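Local coordinates for Lactamase_B domain-containing protein (Pontibacter korlensis, PDB 6XFR) that probably hydrolyses the beta-lactam ring of antibiotics to a substituted beta-amino acid, as a zinc-dependent class B1 metallo-beta-lactamase, at residues H80-G85 and P200-W205; T121-A126 and L132-P137; G159-D164 and K179-A184; R187-Y192 and S209-T214. All coordinates share one frame; numbering follows the deposited sequence.

Contact 1: residues H80-G85 and P200-W205; sequences HDDKLG and PSHGPW. With ZN (zinc ion), chain O; ZN (zinc ion), chain N; SO4 (sulfate ion), chain X.
Asp82 and His202 meet at the zinc ion of chain O, which both bind. Asp82 OD2 lies 2.2 Å from the metal and His202 NE2 2.0 Å; Cys160 and a water at 2.3 Å from the zinc complete its shell. The carboxylate and the imidazole are nearly coplanar (17° between their planes), with the carboxylate at the edge of the ring. Asp82 CG stands between its own backbone N and carbonyl carbon (chi1 71°), which aims the short acidic group at the metal. At the other ring nitrogen, His202 ND1 hydrogen-bonds to the carbonyl of Pro32, which, with the metal bond at NE2, would hold the imidazole in its rotation. A second zinc ion, that of chain N, sits 3.7 Å from the first zinc and binds His80 ND1.

Polar bonding away from the metals centres on Lys83. Its chain, bent at chi2 and chi3, carries NZ towards Ser201 OG, 3.1 Å away, although the position of NZ is less certain. Its stronger partner is Asp48, in a salt bridge; the long lysine chain carries the buried ammonium to both.

A sulfate, probably from the crystallisation liquor, approaches the first turn of helix 81-84, where Asp82 N gives its O4 a weak bond of 3.4 Å. Its O3 lies over one face of the His80 ring, toward its rim.

His78, His80 and Asp82 form the HxHxD signature of the superfamily. His78, His80 and His141 hold one zinc and Asp82, Cys160 and His202 the other, a dinuclear B1 centre whose cationic character would favour an anion.

Contact 2: residues T121-A126 and L132-P137; sequences TDTTFA and LEVYFP. With EPE (4-(2-hydroxyethyl)-1-piperazine ethanesulfonic acid), chain M.
The antiparallel beta hairpin of strands 123-127 and 130-135 forms one margin of a mixed sheet. Phe125 and Leu132 make a hydrogen-bonded pair, with Leu132 N to Phe125 O at 2.8 Å and Phe125 N to Leu132 O at 2.9 Å. Further along, Val134 N gives Thr123 O a nearly straight bond, while the return bond from Thr123 N is weak. Thr124 and Glu133 form the non-hydrogen-bonded pair between them.

Phe125 and Leu132 share a face of the sheet with Thr123 and Val134. Phe125 takes chi1 67°, which lays its ring across the neighbouring strand. Leu132 CB sits over one ring face, 4.2 Å from the centroid in a CH-pi contact, and Val134 CG2 comes to the ring edge, 4.2 Å from Phe125 CE2. A flat aromatic suits this place because it offers a face to Leu132 and an edge to Val134.

Polar groups mark the face from which Thr124 and Glu133 run side by side. Both touch a HEPES molecule: Thr124 OG1 is hydrogen-bonded to its O8 at 2.9 Å, and the ring nitrogen N4 makes weak bonds to both carboxylate oxygens of Glu133, at 3.2 Å for OE2; Tyr149 OH and Lys194 N also bond it. Where the pairing ends, Asp122 OD1 accepts a weak bond from Phe136 N.

Strand 130-135 is flanked on its other edge by strand 147-150, with backbone bonds from Glu133 to Tyr149 and Tyr135 to Val147, while Arg191 of helix 181-191 makes a cation-pi contact with Tyr135 and Arg187 packs on it.

Contact 3: residues G159-D164 and K179-A184; sequences GCLVKD and KSWPLA. With ZN (zinc ion), chain O.
Trp181 reaches from helix 181-191 to Leu161, and the tight part of the contact lies at its indole nitrogen. Trp181 NE1 donates to Leu161 O over 2.7 Å with an N-H...O angle of 166°. The acceptor lies in the plane of the indole, at its edge, while the donor stands slightly out of the carbonyl plane. Tryptophan suits the position because one side chain delivers both a hydrogen-bond donor and a broad apolar surface to a buried loop. Leu161 CG is anti to its backbone N (chi1 -168°), and this brings CD1 back along the indole, 3.6 Å from Trp181 CD1. Leucine and indole run antiparallel, each passing the other. The six-membered part of the indole also borders the loop, with Trp181 CZ2 3.6 Å from Cys160 O.

Packing slackens towards Ala184, whose small CB is 4.3 Å from Leu161 CD1. On the outward side of 179-184, Lys179 and Leu183 are exposed and do not meet the loop, and on the loop itself Lys163 is partly exposed.

Gly159 to Val162 make a type I beta turn, closed by a weak bond from Val162 N to Gly159 O. Gly159 has a positive phi (53°), a conformation that favours glycine. The turn presents Cys160 SG to the zinc ion of chain O at 2.4 Å, beside ligands Asp82 and His202. A cysteine carried on the loop that follows a core strand is characteristic of the second zinc site of class B1 metallo-beta-lactamases.

Contact 4: residues R187-Y192 and S209-T214; sequences RLQQRY and SLLSHT
Gln189 and Leu211 lie at the centre of a helix-to-helix packing contact on the outer side of the fold, between helices 181-191 and 209-217. The short segments run roughly antiparallel, at 154°, with their axes 10.2 Å apart. Contact is apolar and made largely by aliphatic carbon: Gln189 CG touches Leu211 CB at 3.7 Å and Leu211 CD1 at the same distance. An extended glutamine chain beyond CG (chi2 172°) lays its methylenes along the leucine while the amide passes on towards Ser212, with Gln189 NE2 3.8 Å from Ser212 N, without a hydrogen bond. Glutamine fits this partly exposed seam by offering carbon inward and a polar end at the margin. Deeper in, Leu188 CD1 meets Leu211 CD2 at 4.2 Å, and Leu211 also packs on Ile185.

In the alpha-beta/beta-alpha sandwich of metallo-beta-lactamases, helices clothe the outer faces of two sheets. These two helices belong to the layer over the sheet that ends in strand 197-200: Leu210 packs on Val198 and Pro200, and Tyr192, the first residue after its helix, rests on Glu133 and Tyr135.

Two hydroxyls, of Ser212 and Thr214, turn back to their own backbone. Ser212 OG donates to Ser209 O from above the carbonyl plane at 3.2 Å. Thr214 OG1 bonds Leu210 O at 2.9 Å and in turn accepts from Lys163 N, tying the helix to the loop after strand 155-159.

Overall arrangement
Contacts 1 and 3 together build the binding site of the zinc ion of chain O, with Asp82 OD2 3.3 Å from Cys160 SG and one water belonging to both; their centres are about 13 Å apart. Contact 4 adjoins contact 3, centre to centre about 9 Å, both using helix 181-191, and Val162 CG1 packs 3.6 Å from Leu210 O. Contact 2 lies farther off, its nearest atoms about 12 Å from those of contact 1, yet its Pro137 packs on Leu161 of contact 3, and Pro137 O probably accepts from Arg187 NH1 of contact 4. Along the chain, contacts 2 and 3 are nested inside the loop closed by contact 1, whereas contacts 1 and 4 interleave.

Contact 1: residues H80-G85 and P200-W205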
# COMPACT_ATOMS: atom_id res chain seq x y z
N HIS B 80 -4.12 22.13 -9.22
CA HIS B 80 -3.26 21.65 -10.29
C HIS B 80 -3.93 20.55 -11.13
O HIS B 80 -4.84 19.84 -10.68
CB HIS B 80 -1.95 21.14 -9.71
CG HIS B 80 -0.96 22.21 -9.41
ND1 HIS B 80 0.05 22.04 -8.48
CD2 HIS B 80 -0.80 23.46 -9.91
CE1 HIS B 80 0.79 23.14 -8.42
NE2 HIS B 80 0.30 24.01 -9.28
N ASP B 81 -3.41 20.39 -12.35
CA ASP B 81 -4.04 19.51 -13.33
C ASP B 81 -4.08 18.07 -12.84
O ASP B 81 -5.04 17.34 -13.10
CB ASP B 81 -3.32 19.61 -14.67
CG ASP B 81 -3.91 20.69 -15.60
OD1 ASP B 81 -3.34 20.90 -16.70
OD2 ASP B 81 -4.92 21.34 -15.25
N ASP B 82 -3.03 17.63 -12.11
CA ASP B 82 -2.94 16.23 -11.67
C ASP B 82 -4.02 15.87 -10.65
O ASP B 82 -4.41 14.71 -10.59
CB ASP B 82 -1.54 15.90 -11.12
CG ASP B 82 -1.22 16.57 -9.76
OD1 ASP B 82 -1.69 17.69 -9.49
OD2 ASP B 82 -0.44 16.00 -8.98
N LYS B 83 -4.56 16.83 -9.91
CA LYS B 83 -5.68 16.56 -9.01
C LYS B 83 -7.01 17.12 -9.49
O LYS B 83 -8.05 16.78 -8.90
CB LYS B 83 -5.39 17.10 -7.59
CG LYS B 83 -3.98 16.74 -7.03
CD LYS B 83 -3.86 15.32 -6.46
CE LYS B 83 -3.47 14.33 -7.57
NZ LYS B 83 -3.33 12.89 -7.21
N LEU B 84 -7.04 17.94 -10.55
CA LEU B 84 -8.28 18.60 -10.94
C LEU B 84 -8.48 18.74 -12.45
O LEU B 84 -9.57 19.17 -12.86
CB LEU B 84 -8.32 20.00 -10.30
CG LEU B 84 -9.23 21.10 -10.81
CD1 LEU B 84 -10.61 20.97 -10.18
CD2 LEU B 84 -8.59 22.43 -10.51
N GLY B 85 -7.52 18.33 -13.29
CA GLY B 85 -7.59 18.49 -14.72
C GLY B 85 -8.63 17.62 -15.42
O GLY B 85 -8.77 17.71 -16.64
N PRO B 200 0.01 9.41 -0.52
CA PRO B 200 0.58 10.55 -1.25
C PRO B 200 0.09 10.55 -2.69
O PRO B 200 -0.60 9.65 -3.16
CB PRO B 200 2.08 10.27 -1.18
CG PRO B 200 2.15 8.77 -1.25
CD PRO B 200 0.91 8.25 -0.50
N SER B 201 0.51 11.57 -3.42
CA SER B 201 0.06 11.63 -4.79
C SER B 201 0.95 10.86 -5.74
O SER B 201 0.45 10.21 -6.66
CB SER B 201 -0.03 13.08 -5.26
OG SER B 201 -1.30 13.56 -4.96
N HIS B 202 2.26 10.92 -5.55
CA HIS B 202 3.19 10.57 -6.61
C HIS B 202 4.16 9.45 -6.23
O HIS B 202 5.24 9.31 -6.82
CB HIS B 202 3.93 11.84 -7.05
CG HIS B 202 3.01 12.93 -7.52
ND1 HIS B 202 2.10 12.74 -8.54
CD2 HIS B 202 2.84 14.20 -7.10
CE1 HIS B 202 1.42 13.85 -8.73
NE2 HIS B 202 1.85 14.76 -7.87
N GLY B 203 3.75 8.60 -5.29
CA GLY B 203 4.51 7.43 -4.92
C GLY B 203 3.64 6.48 -4.12
O GLY B 203 2.44 6.74 -3.91
N PRO B 204 4.22 5.36 -3.68
CA PRO B 204 3.46 4.37 -2.90
C PRO B 204 3.05 4.92 -1.55
O PRO B 204 3.73 5.77 -0.97
CB PRO B 204 4.44 3.20 -2.75
CG PRO B 204 5.53 3.46 -3.83
CD PRO B 204 5.62 4.96 -3.92
N TRP B 205 1.93 4.43 -1.05
CA TRP B 205 1.44 4.86 0.25
C TRP B 205 2.11 4.05 1.38
O TRP B 205 2.80 3.06 1.15
CB TRP B 205 -0.08 4.74 0.30
CG TRP B 205 -0.63 3.53 -0.47
CD1 TRP B 205 -1.05 2.34 0.06
CD2 TRP B 205 -0.80 3.41 -1.91
NE1 TRP B 205 -1.47 1.49 -0.94
CE2 TRP B 205 -1.34 2.12 -2.15
CE3 TRP B 205 -0.55 4.27 -3.01
CZ2 TRP B 205 -1.63 1.67 -3.45
CZ3 TRP B 205 -0.86 3.82 -4.30
CH2 TRP B 205 -1.39 2.52 -4.51
ZN ZN O . 1.32 16.66 -7.74
ZN ZN N . 0.10 20.10 -7.40
S SO4 X . 1.31 19.04 -11.91
O1 SO4 X . 1.06 18.66 -10.51
O2 SO4 X . 2.53 18.34 -12.34
O3 SO4 X . 1.47 20.48 -11.99
O4 SO4 X . 0.18 18.70 -12.78
O HOH W 1 3.49 17.14 -7.14

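Contact 2: residues T121-A126 and L132-P137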
# COMPACT_ATOMS: atom_id res chain seq x y z
N THR B 121 -15.12 26.55 4.96
CA THR B 121 -14.92 25.97 6.29
C THR B 121 -14.42 24.52 6.20
O THR B 121 -14.73 23.81 5.24
CB THR B 121 -16.23 26.04 7.13
OG1 THR B 121 -17.37 25.64 6.35
CG2 THR B 121 -16.43 27.43 7.66
N ASP B 122 -13.62 24.11 7.19
CA ASP B 122 -13.36 22.67 7.38
C ASP B 122 -14.68 21.93 7.59
O ASP B 122 -15.51 22.35 8.42
CB ASP B 122 -12.44 22.44 8.58
CG ASP B 122 -11.03 22.98 8.35
OD1 ASP B 122 -10.64 23.14 7.18
OD2 ASP B 122 -10.29 23.23 9.34
N THR B 123 -14.88 20.86 6.83
CA THR B 123 -16.19 20.23 6.74
C THR B 123 -16.09 18.74 7.01
O THR B 123 -15.22 18.07 6.46
CB THR B 123 -16.84 20.40 5.35
OG1 THR B 123 -15.97 19.81 4.36
CG2 THR B 123 -17.01 21.86 5.02
N THR B 124 -17.03 18.23 7.80
CA THR B 124 -17.25 16.80 7.93
C THR B 124 -18.62 16.49 7.36
O THR B 124 -19.61 17.02 7.84
CB THR B 124 -17.24 16.36 9.40
OG1 THR B 124 -15.98 16.67 10.01
CG2 THR B 124 -17.50 14.89 9.48
N PHE B 125 -18.68 15.58 6.40
CA PHE B 125 -19.98 15.22 5.85
C PHE B 125 -20.09 13.72 5.65
O PHE B 125 -19.10 12.97 5.73
CB PHE B 125 -20.24 15.94 4.53
CG PHE B 125 -19.34 15.48 3.45
CD1 PHE B 125 -19.77 14.57 2.52
CD2 PHE B 125 -18.06 15.96 3.37
CE1 PHE B 125 -18.94 14.16 1.51
CE2 PHE B 125 -17.22 15.55 2.38
CZ PHE B 125 -17.66 14.64 1.44
N ALA B 126 -21.32 13.27 5.41
CA ALA B 126 -21.52 11.84 5.23
C ALA B 126 -22.45 11.57 4.07
O ALA B 126 -23.47 12.25 3.89
CB ALA B 126 -22.05 11.20 6.53
N LEU B 132 -16.65 11.57 5.75
CA LEU B 132 -15.43 12.14 5.21
C LEU B 132 -15.21 13.49 5.87
O LEU B 132 -16.16 14.24 6.14
CB LEU B 132 -15.53 12.33 3.69
CG LEU B 132 -15.79 11.12 2.77
CD1 LEU B 132 -17.29 10.80 2.64
CD2 LEU B 132 -15.16 11.33 1.38
N GLU B 133 -13.95 13.81 6.10
CA GLU B 133 -13.53 15.09 6.65
C GLU B 133 -12.61 15.72 5.63
O GLU B 133 -11.80 15.04 5.01
CB GLU B 133 -12.81 14.91 7.97
CG GLU B 133 -13.70 14.24 8.99
CD GLU B 133 -13.01 13.92 10.32
OE1 GLU B 133 -11.77 14.11 10.42
OE2 GLU B 133 -13.72 13.50 11.26
N VAL B 134 -12.80 17.01 5.38
CA VAL B 134 -11.87 17.73 4.54
C VAL B 134 -11.20 18.78 5.41
O VAL B 134 -11.85 19.36 6.28
CB VAL B 134 -12.56 18.30 3.29
CG1 VAL B 134 -11.52 18.76 2.26
CG2 VAL B 134 -13.39 17.21 2.68
N TYR B 135 -9.90 18.95 5.26
CA TYR B 135 -9.18 19.79 6.21
C TYR B 135 -8.06 20.56 5.53
O TYR B 135 -7.43 20.06 4.59
CB TYR B 135 -8.62 18.97 7.37
CG TYR B 135 -7.74 19.76 8.34
CD1 TYR B 135 -8.29 20.67 9.22
CD2 TYR B 135 -6.38 19.58 8.36
CE1 TYR B 135 -7.50 21.38 10.11
CE2 TYR B 135 -5.59 20.27 9.24
CZ TYR B 135 -6.15 21.17 10.12
OH TYR B 135 -5.32 21.85 11.00
N PHE B 136 -7.87 21.80 5.98
CA PHE B 136 -6.83 22.68 5.46
C PHE B 136 -5.76 22.84 6.50
O PHE B 136 -6.00 23.50 7.52
CB PHE B 136 -7.40 24.06 5.09
CG PHE B 136 -6.36 25.01 4.56
CD1 PHE B 136 -5.73 24.74 3.34
CD2 PHE B 136 -5.98 26.14 5.30
CE1 PHE B 136 -4.76 25.61 2.86
CE2 PHE B 136 -5.01 27.01 4.83
CZ PHE B 136 -4.40 26.76 3.62
N PRO B 137 -4.58 22.23 6.34
CA PRO B 137 -3.51 22.36 7.33
C PRO B 137 -2.57 23.54 7.09
O PRO B 137 -1.70 23.79 7.92
CB PRO B 137 -2.75 21.04 7.18
CG PRO B 137 -2.94 20.66 5.75
CD PRO B 137 -4.30 21.18 5.33
N1 EPE M . -10.51 12.91 14.33
C2 EPE M . -9.95 13.93 13.42
C3 EPE M . -10.66 15.28 13.54
N4 EPE M . -12.11 15.14 13.50
C5 EPE M . -12.69 14.02 14.22
C6 EPE M . -11.93 12.70 14.03
C7 EPE M . -12.92 16.35 13.34
C8 EPE M . -14.27 16.06 12.69
O8 EPE M . -15.15 17.16 12.75
C9 EPE M . -9.79 11.67 14.03
C10 EPE M . -8.85 11.23 15.15
S EPE M . -7.85 9.79 14.68
O1S EPE M . -8.55 8.83 13.79
O2S EPE M . -7.52 9.09 15.92
O3S EPE M . -6.62 10.28 14.07

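Contact 3: residues G159-D164 and K179-A184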
# COMPACT_ATOMS: atom_id res chain seq x y z
N GLY B 159 -2.47 13.93 -0.78
CA GLY B 159 -2.18 14.54 -2.07
C GLY B 159 -0.72 14.90 -2.22
O GLY B 159 0.16 14.23 -1.65
N CYS B 160 -0.45 15.99 -2.92
CA CYS B 160 0.94 16.35 -3.14
C CYS B 160 1.55 17.05 -1.92
O CYS B 160 2.76 17.33 -1.93
CB CYS B 160 1.06 17.24 -4.39
SG CYS B 160 0.01 16.73 -5.79
N LEU B 161 0.77 17.23 -0.84
CA LEU B 161 1.31 17.76 0.41
C LEU B 161 2.25 16.76 1.10
O LEU B 161 3.17 17.17 1.83
CB LEU B 161 0.16 18.12 1.35
CG LEU B 161 0.47 18.95 2.62
CD1 LEU B 161 1.22 20.25 2.28
CD2 LEU B 161 -0.83 19.26 3.39
N VAL B 162 2.04 15.46 0.88
CA VAL B 162 2.83 14.39 1.48
C VAL B 162 3.66 13.73 0.40
O VAL B 162 3.17 13.49 -0.71
CB VAL B 162 1.92 13.35 2.17
CG1 VAL B 162 2.78 12.30 2.89
CG2 VAL B 162 0.94 14.04 3.13
N LYS B 163 4.89 13.37 0.73
CA LYS B 163 5.75 12.65 -0.20
C LYS B 163 5.88 11.20 0.25
O LYS B 163 5.70 10.87 1.43
CB LYS B 163 7.12 13.32 -0.31
CG LYS B 163 7.08 14.67 -1.02
CD LYS B 163 8.06 14.74 -2.19
CE LYS B 163 7.44 14.26 -3.48
NZ LYS B 163 6.33 15.17 -3.88
N ASP B 164 6.16 10.32 -0.71
CA ASP B 164 6.37 8.90 -0.41
C ASP B 164 7.78 8.68 0.14
O ASP B 164 8.67 9.54 0.01
CB ASP B 164 6.13 8.01 -1.65
CG ASP B 164 7.23 8.12 -2.73
OD1 ASP B 164 7.08 8.97 -3.63
OD2 ASP B 164 8.23 7.37 -2.70
N LYS B 179 8.18 27.52 3.39
CA LYS B 179 8.24 27.98 4.76
C LYS B 179 7.06 27.46 5.58
O LYS B 179 7.21 27.22 6.78
CB LYS B 179 8.28 29.51 4.76
CG LYS B 179 9.17 30.12 5.82
CD LYS B 179 8.34 30.30 7.09
CE LYS B 179 9.00 31.26 8.04
NZ LYS B 179 10.41 30.84 8.22
N SER B 180 5.91 27.24 4.94
CA SER B 180 4.72 26.77 5.64
C SER B 180 4.58 25.26 5.65
O SER B 180 4.04 24.71 6.62
CB SER B 180 3.46 27.40 5.04
OG SER B 180 2.29 26.98 5.73
N TRP B 181 5.03 24.59 4.59
CA TRP B 181 4.94 23.13 4.46
C TRP B 181 5.29 22.37 5.74
O TRP B 181 4.51 21.49 6.12
CB TRP B 181 5.89 22.71 3.32
CG TRP B 181 5.47 21.49 2.57
CD1 TRP B 181 4.72 20.44 3.03
CD2 TRP B 181 5.76 21.21 1.20
NE1 TRP B 181 4.54 19.53 2.03
CE2 TRP B 181 5.18 19.97 0.90
CE3 TRP B 181 6.47 21.88 0.20
CZ2 TRP B 181 5.27 19.39 -0.37
CZ3 TRP B 181 6.56 21.32 -1.04
CH2 TRP B 181 5.96 20.08 -1.32
N PRO B 182 6.38 22.70 6.45
CA PRO B 182 6.71 21.96 7.69
C PRO B 182 5.63 22.03 8.76
O PRO B 182 5.36 21.03 9.43
CB PRO B 182 7.99 22.65 8.16
CG PRO B 182 8.53 23.33 6.96
CD PRO B 182 7.38 23.74 6.13
N LEU B 183 5.03 23.20 8.96
CA LEU B 183 3.97 23.31 9.96
C LEU B 183 2.69 22.62 9.48
O LEU B 183 1.93 22.08 10.30
CB LEU B 183 3.74 24.79 10.28
CG LEU B 183 5.07 25.48 10.64
CD1 LEU B 183 4.92 26.96 10.90
CD2 LEU B 183 5.74 24.79 11.84
N ALA B 184 2.44 22.59 8.18
CA ALA B 184 1.27 21.87 7.69
C ALA B 184 1.40 20.38 7.98
O ALA B 184 0.42 19.73 8.38
CB ALA B 184 1.07 22.12 6.20
ZN ZN O . 1.32 16.66 -7.74
O HOH W 1 3.49 17.14 -7.14

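Contact 4: residues R187-Y192 and S209-T214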
# COMPACT_ATOMS: atom_id res chain seq x y z
N ARG B 187 0.72 19.80 11.59
CA ARG B 187 -0.71 19.84 11.84
C ARG B 187 -1.33 18.48 11.52
O ARG B 187 -2.05 17.90 12.35
CB ARG B 187 -1.34 20.96 11.01
CG ARG B 187 -1.45 22.29 11.72
CD ARG B 187 -1.60 23.48 10.76
NE ARG B 187 -1.14 24.74 11.35
CZ ARG B 187 -0.32 25.64 10.78
NH1 ARG B 187 0.17 25.47 9.55
NH2 ARG B 187 0.02 26.73 11.45
N LEU B 188 -0.96 17.89 10.39
CA LEU B 188 -1.48 16.57 10.08
C LEU B 188 -1.09 15.56 11.15
O LEU B 188 -1.93 14.77 11.61
CB LEU B 188 -0.96 16.12 8.72
CG LEU B 188 -1.42 16.95 7.53
CD1 LEU B 188 -0.91 16.28 6.27
CD2 LEU B 188 -2.92 17.07 7.53
N GLN B 189 0.17 15.57 11.58
CA GLN B 189 0.58 14.63 12.62
C GLN B 189 -0.19 14.84 13.90
O GLN B 189 -0.45 13.88 14.63
CB GLN B 189 2.06 14.72 12.90
CG GLN B 189 2.97 14.27 11.81
CD GLN B 189 4.38 14.62 12.17
OE1 GLN B 189 4.61 15.70 12.73
NE2 GLN B 189 5.35 13.72 11.88
N GLN B 190 -0.58 16.08 14.22
CA GLN B 190 -1.26 16.28 15.49
C GLN B 190 -2.77 16.04 15.40
O GLN B 190 -3.38 15.65 16.40
CB GLN B 190 -1.00 17.70 16.01
CG GLN B 190 -0.58 17.74 17.50
CD GLN B 190 0.70 16.92 17.79
OE1 GLN B 190 1.76 17.12 17.17
NE2 GLN B 190 0.59 15.96 18.72
N ARG B 191 -3.35 16.12 14.20
CA ARG B 191 -4.78 15.96 14.03
C ARG B 191 -5.22 14.53 13.75
O ARG B 191 -6.36 14.17 14.08
CB ARG B 191 -5.25 16.89 12.91
CG ARG B 191 -6.71 16.87 12.65
CD ARG B 191 -7.07 17.87 11.59
NE ARG B 191 -8.50 18.11 11.57
CZ ARG B 191 -9.12 19.05 12.29
NH1 ARG B 191 -8.43 19.86 13.10
NH2 ARG B 191 -10.43 19.16 12.21
N TYR B 192 -4.37 13.70 13.14
CA TYR B 192 -4.70 12.31 12.84
C TYR B 192 -3.70 11.36 13.49
O TYR B 192 -3.02 10.59 12.81
CB TYR B 192 -4.76 12.07 11.33
CG TYR B 192 -5.63 13.10 10.65
CD1 TYR B 192 -7.01 12.98 10.69
CD2 TYR B 192 -5.07 14.23 10.05
CE1 TYR B 192 -7.81 13.92 10.10
CE2 TYR B 192 -5.87 15.20 9.46
CZ TYR B 192 -7.24 15.03 9.50
OH TYR B 192 -8.08 15.96 8.94
N SER B 209 4.80 7.11 8.76
CA SER B 209 6.17 7.40 8.38
C SER B 209 6.25 8.36 7.20
O SER B 209 7.28 9.03 7.02
CB SER B 209 6.90 6.10 8.00
OG SER B 209 7.35 5.33 9.11
N LEU B 210 5.21 8.43 6.37
CA LEU B 210 5.21 9.38 5.25
C LEU B 210 5.17 10.83 5.74
O LEU B 210 5.62 11.74 5.03
CB LEU B 210 4.05 9.06 4.32
CG LEU B 210 4.39 8.13 3.17
CD1 LEU B 210 4.25 6.68 3.58
CD2 LEU B 210 3.55 8.41 1.95
N LEU B 211 4.60 11.08 6.92
CA LEU B 211 4.62 12.44 7.44
C LEU B 211 6.00 12.79 7.96
O LEU B 211 6.58 13.82 7.58
CB LEU B 211 3.58 12.62 8.54
CG LEU B 211 2.20 12.12 8.11
CD1 LEU B 211 1.25 12.10 9.32
CD2 LEU B 211 1.65 12.97 6.95
N SER B 212 6.58 11.92 8.79
CA SER B 212 7.92 12.24 9.28
C SER B 212 8.94 12.32 8.15
O SER B 212 9.81 13.19 8.20
CB SER B 212 8.36 11.23 10.35
OG SER B 212 7.89 9.94 10.07
N HIS B 213 8.82 11.49 7.10
CA HIS B 213 9.77 11.57 5.98
C HIS B 213 9.61 12.89 5.23
O HIS B 213 10.60 13.48 4.78
CB HIS B 213 9.62 10.38 5.02
CG HIS B 213 10.46 10.47 3.78
ND1 HIS B 213 11.84 10.44 3.81
CD2 HIS B 213 10.12 10.59 2.47
CE1 HIS B 213 12.31 10.56 2.58
NE2 HIS B 213 11.28 10.64 1.74
N THR B 214 8.38 13.34 5.04
CA THR B 214 8.20 14.64 4.41
C THR B 214 8.79 15.75 5.28
O THR B 214 9.56 16.58 4.78
CB THR B 214 6.72 14.86 4.14
OG1 THR B 214 6.29 13.88 3.17
CG2 THR B 214 6.47 16.27 3.61